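Local coordinates for protein sugar kinase MJ0406 (Methanococcus jannaschii, PDB 2C4E) that phosphorylates a wide range of nucleosides, best of all inosine, guanosine and cytidine, to their monophosphates with ATP as the preferred phosphate donor, at residues E93-T96 with P97-W100; A117-H120 with Y121-N125; G267-G270 with A271-S275; L287-W290 with D291-V294. All coordinates share one frame; numbering follows the deposited sequence.

The four contacts come in series along one ribokinase-family chain and fall into two touching pairs. Contact 1 leads into strand 98-103 of the four-stranded sheet, and contact 2 follows strand 109-114 of the same sheet; their centres are 13 Å apart, and Lys119 of contact 2 makes a salt bridge with Glu93 of contact 1. Contact 3 lies in helix 263-277 and contact 4 at the start of helix 290-299, centres 10 Å apart, packed through Ile269, Ala272, Trp290 and Val293. Contacts 1 and 3 are about 30 Å apart between centres: the first pair borders the sheet that meets the second subunit through Trp100, the second belongs to helices packed beside the eight-stranded sheet.

Contact 1. Residues E93-T96 with P97-W100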
# COMPACT_ATOMS: atom_id res chain seq x y z
N GLU A 93 -16.60 -5.46 -9.38
CA GLU A 93 -16.14 -4.06 -9.46
C GLU A 93 -14.98 -3.71 -8.52
O GLU A 93 -14.06 -2.97 -8.91
CB GLU A 93 -17.33 -3.11 -9.21
CG GLU A 93 -18.24 -3.50 -8.04
CD GLU A 93 -19.14 -2.36 -7.57
OE1 GLU A 93 -18.87 -1.19 -7.90
OE2 GLU A 93 -20.13 -2.65 -6.87
N GLU A 94 -15.05 -4.24 -7.30
CA GLU A 94 -14.10 -3.92 -6.24
C GLU A 94 -13.00 -4.98 -6.22
O GLU A 94 -13.24 -6.14 -6.57
CB GLU A 94 -14.82 -3.87 -4.87
CG GLU A 94 -16.09 -3.00 -4.83
CD GLU A 94 -15.84 -1.58 -5.29
OE1 GLU A 94 -14.73 -1.04 -5.04
OE2 GLU A 94 -16.75 -0.98 -5.91
N GLU A 95 -11.81 -4.58 -5.76
CA GLU A 95 -10.76 -5.55 -5.35
C GLU A 95 -10.95 -6.12 -3.93
O GLU A 95 -11.70 -5.57 -3.12
CB GLU A 95 -9.37 -4.92 -5.42
CG GLU A 95 -9.05 -3.89 -4.34
CD GLU A 95 -7.80 -3.09 -4.67
OE1 GLU A 95 -6.67 -3.63 -4.56
OE2 GLU A 95 -7.93 -1.91 -5.07
N THR A 96 -10.22 -7.22 -3.63
CA THR A 96 -10.25 -7.91 -2.33
C THR A 96 -9.70 -7.00 -1.22
O THR A 96 -8.71 -6.31 -1.46
CB THR A 96 -9.36 -9.19 -2.41
OG1 THR A 96 -9.84 -10.05 -3.46
CG2 THR A 96 -9.44 -10.05 -1.13
N PRO A 97 -10.28 -6.99 -0.01
CA PRO A 97 -9.72 -6.18 1.08
C PRO A 97 -8.23 -6.45 1.33
O PRO A 97 -7.78 -7.60 1.22
CB PRO A 97 -10.56 -6.60 2.31
CG PRO A 97 -11.87 -7.00 1.72
CD PRO A 97 -11.52 -7.68 0.41
N LYS A 98 -7.48 -5.40 1.64
CA LYS A 98 -6.03 -5.51 1.84
C LYS A 98 -5.56 -4.67 3.02
O LYS A 98 -6.15 -3.64 3.30
CB LYS A 98 -5.30 -5.07 0.57
CG LYS A 98 -5.44 -6.04 -0.58
CD LYS A 98 -5.01 -5.45 -1.90
CE LYS A 98 -5.37 -6.39 -3.06
NZ LYS A 98 -6.82 -6.28 -3.46
N ALA A 99 -4.52 -5.14 3.72
CA ALA A 99 -3.92 -4.39 4.81
C ALA A 99 -2.48 -4.06 4.43
O ALA A 99 -1.68 -4.96 4.25
CB ALA A 99 -3.97 -5.22 6.11
N TRP A 100 -2.19 -2.76 4.28
CA TRP A 100 -0.86 -2.24 3.92
C TRP A 100 -0.13 -1.69 5.14
O TRP A 100 -0.43 -0.56 5.59
CB TRP A 100 -0.96 -1.09 2.91
CG TRP A 100 -1.30 -1.45 1.50
CD1 TRP A 100 -0.80 -2.49 0.77
CD2 TRP A 100 -2.21 -0.76 0.65
NE1 TRP A 100 -1.36 -2.49 -0.49
CE2 TRP A 100 -2.23 -1.44 -0.59
CE3 TRP A 100 -3.03 0.37 0.81
CZ2 TRP A 100 -3.04 -1.03 -1.66
CZ3 TRP A 100 -3.83 0.77 -0.25
CH2 TRP A 100 -3.82 0.08 -1.47
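Lys98 NZ is gripped by Thr96 O, by Glu95 OE1 and, from outside the two segments, by Asp68 OD2. Within residues 93-100 it donates to Thr96 O at 2.8 Å and to Glu95 OE1 at 2.9 Å, the second bond being also a salt bridge. Asp68 supplies another salt bridge to the same nitrogen. The ammonium lies in the carbonyl plane of Thr96 on a lone pair, with a C=O...N angle of 134°, whereas on Glu95 it takes the anti lone pair of OE1, away from OE2.

The lysine chain runs back over the loop: it is extended as far as CE and turns at its last torsion (chi4 80°), which sets NZ between the two acceptors. Its CG passes 3.4 Å from Thr96 O. The Glu95 chain, extended beyond CG, crosses it at about a right angle, and its CG comes within 3.4 Å of Lys98 NZ. Thr96 OG1 is engaged by Asp68 OD1 and Gly66 N, so Asp68 holds both residues. Neighbouring Pro97 packs on Phe113, a substrate-binding residue. A methionine in place of Lys98 would probably leave the carboxylates of Glu95 and Asp68 without their shared cation, and Thr96 O without this donor. One buried lysine thus probably offsets two acids and ties the loop to the start of strand 98-103.

Contact 2. Residues A117-H120 with Y121-N125; sequences AAKH and YKELN
A 3-10 segment following strand 109-114 carries this contact, in which Glu123 spreads its carboxylate between Lys119 and His120 one turn back. His120 ND1 donates to Glu123 OE1 at 2.8 Å, almost straight (N-H...O 172°), with the oxygen at the ring edge and in the ring plane. The carboxylate stands nearly upright to that ring, 84° between planes, and OE1 is met on its syn side but out of the carboxylate plane. OE2 takes the salt bridge from Lys119 NZ at 2.8 Å, on its syn lone pair.

In Lys119 the bend at chi2 (84°) lays CD over the centre of the His120 ring, 3.6 Å above its plane, and a further bend at chi3 carries NZ on to OE2. The ring is therefore held at its edge and covered on one face; beyond the segments NE2 pairs with Ser91, and Lys119 NZ also bridges to Glu93. Lys122 turns back to give NZ to Lys119 O at 2.6 Å, in the carbonyl plane. On another side, Tyr121 CE1 lies 3.9 Å from Ala118 CB, and its hydroxyl bonds to Cys64 N.

The backbone bonds Tyr121 N to Ala118 O (3.2 Å) and Glu123 N to His120 O (2.9 Å) span three residues, the spacing of a 3-10 helix, fastened here by a His-carboxylate hydrogen bond.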
# COMPACT_ATOMS: atom_id res chain seq x y z
N ALA A 117 -14.04 -4.70 -1.45
CA ALA A 117 -15.25 -5.52 -1.65
C ALA A 117 -16.13 -5.69 -0.41
O ALA A 117 -17.28 -6.12 -0.53
CB ALA A 117 -14.86 -6.90 -2.19
N ALA A 118 -15.60 -5.38 0.77
CA ALA A 118 -16.41 -5.32 1.99
C ALA A 118 -17.57 -4.31 1.90
O ALA A 118 -18.51 -4.37 2.69
CB ALA A 118 -15.53 -5.01 3.19
N LYS A 119 -17.51 -3.40 0.93
CA LYS A 119 -18.64 -2.50 0.68
C LYS A 119 -19.93 -3.28 0.39
O LYS A 119 -21.02 -2.77 0.58
CB LYS A 119 -18.33 -1.50 -0.46
CG LYS A 119 -18.25 -2.10 -1.86
CD LYS A 119 -19.62 -2.24 -2.49
CE LYS A 119 -19.64 -1.83 -3.92
NZ LYS A 119 -21.04 -1.71 -4.44
N HIS A 120 -19.79 -4.52 -0.08
CA HIS A 120 -20.94 -5.32 -0.49
C HIS A 120 -21.75 -5.90 0.67
O HIS A 120 -22.90 -6.28 0.46
CB HIS A 120 -20.52 -6.46 -1.44
CG HIS A 120 -20.08 -6.00 -2.79
ND1 HIS A 120 -20.94 -5.39 -3.68
CD2 HIS A 120 -18.88 -6.06 -3.40
CE1 HIS A 120 -20.27 -5.09 -4.78
NE2 HIS A 120 -19.02 -5.49 -4.64
N TYR A 121 -21.19 -6.00 1.88
CA TYR A 121 -21.96 -6.56 3.00
C TYR A 121 -23.31 -5.86 3.19
O TYR A 121 -24.30 -6.52 3.45
CB TYR A 121 -21.19 -6.53 4.34
CG TYR A 121 -20.05 -7.52 4.41
CD1 TYR A 121 -18.73 -7.07 4.38
CD2 TYR A 121 -20.28 -8.89 4.49
CE1 TYR A 121 -17.68 -7.95 4.44
CE2 TYR A 121 -19.22 -9.78 4.55
CZ TYR A 121 -17.92 -9.30 4.53
OH TYR A 121 -16.85 -10.16 4.57
N LYS A 122 -23.36 -4.54 3.07
CA LYS A 122 -24.63 -3.82 3.26
C LYS A 122 -25.69 -4.14 2.19
O LYS A 122 -26.86 -3.85 2.38
CB LYS A 122 -24.40 -2.31 3.38
CG LYS A 122 -23.86 -1.62 2.14
CD LYS A 122 -23.60 -0.13 2.43
CE LYS A 122 -22.65 0.51 1.43
NZ LYS A 122 -21.41 -0.30 1.22
N GLU A 123 -25.27 -4.73 1.07
CA GLU A 123 -26.19 -5.19 0.03
C GLU A 123 -26.72 -6.60 0.29
O GLU A 123 -27.65 -7.04 -0.38
CB GLU A 123 -25.49 -5.20 -1.33
CG GLU A 123 -25.00 -3.84 -1.81
CD GLU A 123 -23.84 -3.94 -2.79
OE1 GLU A 123 -23.67 -5.00 -3.44
OE2 GLU A 123 -23.09 -2.95 -2.90
N LEU A 124 -26.12 -7.31 1.24
CA LEU A 124 -26.38 -8.73 1.44
C LEU A 124 -27.10 -9.03 2.75
O LEU A 124 -27.16 -8.20 3.66
CB LEU A 124 -25.06 -9.52 1.42
CG LEU A 124 -24.19 -9.34 0.17
CD1 LEU A 124 -22.81 -9.91 0.42
CD2 LEU A 124 -24.83 -9.99 -1.05
N ASN A 125 -27.65 -10.23 2.83
CA ASN A 125 -28.20 -10.76 4.07
C ASN A 125 -27.64 -12.15 4.29
O ASN A 125 -27.32 -12.85 3.33
CB ASN A 125 -29.72 -10.74 4.02
CG ASN A 125 -30.29 -9.32 4.08
OD1 ASN A 125 -30.16 -8.63 5.09
ND2 ASN A 125 -30.89 -8.88 2.99
O HOH W 1 -20.71 -3.00 3.76

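Contact 3. Residues G267-G270 with A271-S275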
# COMPACT_ATOMS: atom_id res chain seq x y z
N GLY A 267 -9.45 -23.54 26.32
CA GLY A 267 -8.54 -22.44 26.56
C GLY A 267 -7.09 -22.83 26.35
O GLY A 267 -6.33 -22.08 25.75
N LEU A 268 -6.72 -24.01 26.86
CA LEU A 268 -5.35 -24.51 26.76
C LEU A 268 -4.97 -24.80 25.32
O LEU A 268 -3.87 -24.48 24.90
CB LEU A 268 -5.17 -25.76 27.62
CG LEU A 268 -5.26 -25.58 29.14
CD1 LEU A 268 -5.45 -26.94 29.83
CD2 LEU A 268 -4.03 -24.88 29.68
N ILE A 269 -5.89 -25.36 24.55
CA ILE A 269 -5.66 -25.58 23.14
C ILE A 269 -5.52 -24.25 22.41
O ILE A 269 -4.66 -24.11 21.55
CB ILE A 269 -6.78 -26.45 22.52
CG1 ILE A 269 -6.71 -27.87 23.08
CG2 ILE A 269 -6.72 -26.41 21.00
CD1 ILE A 269 -5.58 -28.74 22.54
N GLY A 270 -6.37 -23.27 22.73
CA GLY A 270 -6.23 -21.95 22.14
C GLY A 270 -4.84 -21.36 22.39
O GLY A 270 -4.17 -20.89 21.46
N ALA A 271 -4.41 -21.44 23.64
CA ALA A 271 -3.09 -20.95 24.05
C ALA A 271 -1.98 -21.68 23.31
O ALA A 271 -1.05 -21.05 22.80
CB ALA A 271 -2.92 -21.13 25.54
N ALA A 272 -2.07 -23.00 23.23
CA ALA A 272 -1.04 -23.79 22.55
C ALA A 272 -1.01 -23.47 21.06
O ALA A 272 0.06 -23.34 20.46
CB ALA A 272 -1.28 -25.25 22.77
N THR A 273 -2.18 -23.30 20.46
CA THR A 273 -2.25 -22.96 19.04
C THR A 273 -1.58 -21.63 18.76
O THR A 273 -0.81 -21.52 17.81
CB THR A 273 -3.71 -22.90 18.55
OG1 THR A 273 -4.36 -24.13 18.85
CG2 THR A 273 -3.76 -22.80 17.03
N ALA A 274 -1.88 -20.63 19.58
CA ALA A 274 -1.31 -19.29 19.44
C ALA A 274 0.20 -19.29 19.55
O ALA A 274 0.86 -18.45 18.93
CB ALA A 274 -1.90 -18.35 20.49
N SER A 275 0.74 -20.23 20.33
CA SER A 275 2.18 -20.32 20.53
C SER A 275 2.92 -20.75 19.26
O SER A 275 4.11 -20.46 19.12
CB SER A 275 2.51 -21.27 21.69
OG SER A 275 2.39 -22.63 21.32
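The backbone of 267-275 is regular alpha helix, with successive i to i+4 bonds exemplified by Ala271 N to Gly267 O at 2.9 Å with an N-H...O angle of 162°. Ala272 N to Leu268 O and Ala274 N to Gly270 O continue the pattern within helix 263-277 of this ribokinase-fold protein.

The chief side-chain feature is Thr273, whose hydroxyl turns back onto its own helix. OG1 sits beside the backbone N, anti to the carbonyl carbon (chi1 -55°), and this torsion lets it donate to Ile269 O at 2.7 Å. The same oxygen accepts Thr273 N at 2.8 Å, and the two donors approach from opposite faces of the carbonyl plane. A single residue thereby supplies both donors to the carbonyl, which gives the buried hydroxyl an acceptor within its own helix. Ile269 CG2 comes to 3.9 Å from OG1, so a methyl flanks the polar atom.

Alanines occupy several of the neighbouring positions: Ala271 CB and Ala272 CB lie against carbonyl oxygens of the preceding turn, the latter 3.4 Å from Leu268 O. The same methyls meet other elements of the fold. Ala272, with Ile269 and Thr273, touches Val293 of helix 290-299; Ala271, with Leu268, touches Ile231 of strand 228-231; Ala274 touches Ser248 of helix 245-258.

Near the end of the segment a second hydroxyl repeats the turn-back at shorter range: Ser275 OG, which also bonds to Arg296 NH1, donates to Ala272 O at 2.6 Å.

Contact 4. Residues L287-W290 with D291-V294; sequences LPTW and DKVV
Helix 290-299 starts at an N-cap, where Thr289 OG1 accepts from Lys292 N at 3.3 Å, a weak capping bond. The hydroxyl sits between its backbone N and carbonyl carbon (chi1 61°), which points it at the first turn; Lys292 runs alongside in the same direction, its CG only 3.1 Å from OG1. The main-chain bonds then take over, Val293 N to Thr289 O at 3.1 Å and Val294 N to Trp290 O at 2.9 Å, the latter nearly straight.

Trp290 swings away from its backbone N, with CG anti to it (chi1 -180°), and Val294 CG2 lies over one face of the indole. This is a CH-pi contact, 3.8 Å from the centroid of the five-membered ring and 28° off its normal, displaced toward the rim near NE1. Asp291 OD1 stands at the ring edge. Outside the segments, Lys259 makes a cation-pi contact with the indole, and Ile269 of helix 263-277 packs on it. Were the indole of Trp290 cut back to an alanine, Lys259 would probably lose its aromatic partner, the Val294 methyl its covering face, and a gap would be likely to open beside Ile269.

Before the cap, Pro288 CG presses on Val293 CG2 at 3.3 Å, tighter than ordinary carbon contact. The result is an N-cap threonine with a hydrophobic staple between Pro288 and Val293, here packed on helix 263-277.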
# COMPACT_ATOMS: atom_id res chain seq x y z
N LEU A 287 0.43 -22.33 11.13
CA LEU A 287 -0.72 -22.89 11.82
C LEU A 287 -0.49 -24.38 12.06
O LEU A 287 -0.11 -25.12 11.14
CB LEU A 287 -2.01 -22.66 11.02
CG LEU A 287 -2.54 -21.22 11.09
CD1 LEU A 287 -3.61 -21.00 10.04
CD2 LEU A 287 -3.09 -20.86 12.46
N PRO A 288 -0.64 -24.83 13.31
CA PRO A 288 -0.33 -26.21 13.66
C PRO A 288 -1.48 -27.21 13.43
O PRO A 288 -2.65 -26.83 13.33
CB PRO A 288 -0.03 -26.11 15.15
CG PRO A 288 -0.99 -25.06 15.62
CD PRO A 288 -1.08 -24.05 14.49
N THR A 289 -1.11 -28.48 13.37
CA THR A 289 -2.07 -29.57 13.40
C THR A 289 -2.50 -29.85 14.83
O THR A 289 -1.85 -29.42 15.78
CB THR A 289 -1.47 -30.86 12.86
OG1 THR A 289 -0.34 -31.25 13.65
CG2 THR A 289 -0.92 -30.67 11.45
N TRP A 290 -3.58 -30.61 14.96
CA TRP A 290 -4.13 -30.99 16.25
C TRP A 290 -3.10 -31.75 17.10
O TRP A 290 -2.86 -31.42 18.25
CB TRP A 290 -5.38 -31.84 16.07
CG TRP A 290 -5.95 -32.22 17.38
CD1 TRP A 290 -5.81 -33.42 18.02
CD2 TRP A 290 -6.70 -31.38 18.25
NE1 TRP A 290 -6.46 -33.37 19.24
CE2 TRP A 290 -7.01 -32.13 19.40
CE3 TRP A 290 -7.17 -30.06 18.17
CZ2 TRP A 290 -7.74 -31.61 20.46
CZ3 TRP A 290 -7.90 -29.54 19.23
CH2 TRP A 290 -8.19 -30.31 20.35
N ASP A 291 -2.51 -32.78 16.52
CA ASP A 291 -1.56 -33.59 17.28
C ASP A 291 -0.36 -32.76 17.72
O ASP A 291 0.15 -32.97 18.82
CB ASP A 291 -1.12 -34.83 16.51
CG ASP A 291 -2.22 -35.88 16.39
OD1 ASP A 291 -3.28 -35.76 17.07
OD2 ASP A 291 -2.11 -36.86 15.63
N LYS A 292 0.07 -31.81 16.90
CA LYS A 292 1.21 -30.96 17.27
C LYS A 292 0.85 -30.03 18.44
O LYS A 292 1.70 -29.75 19.30
CB LYS A 292 1.71 -30.13 16.08
CG LYS A 292 2.45 -30.95 15.03
CD LYS A 292 3.90 -31.21 15.40
CE LYS A 292 4.56 -32.18 14.44
NZ LYS A 292 5.87 -32.68 14.94
N VAL A 293 -0.39 -29.55 18.47
CA VAL A 293 -0.84 -28.69 19.55
C VAL A 293 -0.95 -29.50 20.85
O VAL A 293 -0.52 -29.03 21.91
CB VAL A 293 -2.19 -28.04 19.21
CG1 VAL A 293 -2.86 -27.47 20.44
CG2 VAL A 293 -1.99 -26.96 18.17
N VAL A 294 -1.51 -30.70 20.76
CA VAL A 294 -1.63 -31.55 21.94
C VAL A 294 -0.24 -31.86 22.49
O VAL A 294 -0.02 -31.81 23.71
CB VAL A 294 -2.44 -32.84 21.63
CG1 VAL A 294 -2.41 -33.79 22.82
CG2 VAL A 294 -3.88 -32.47 21.28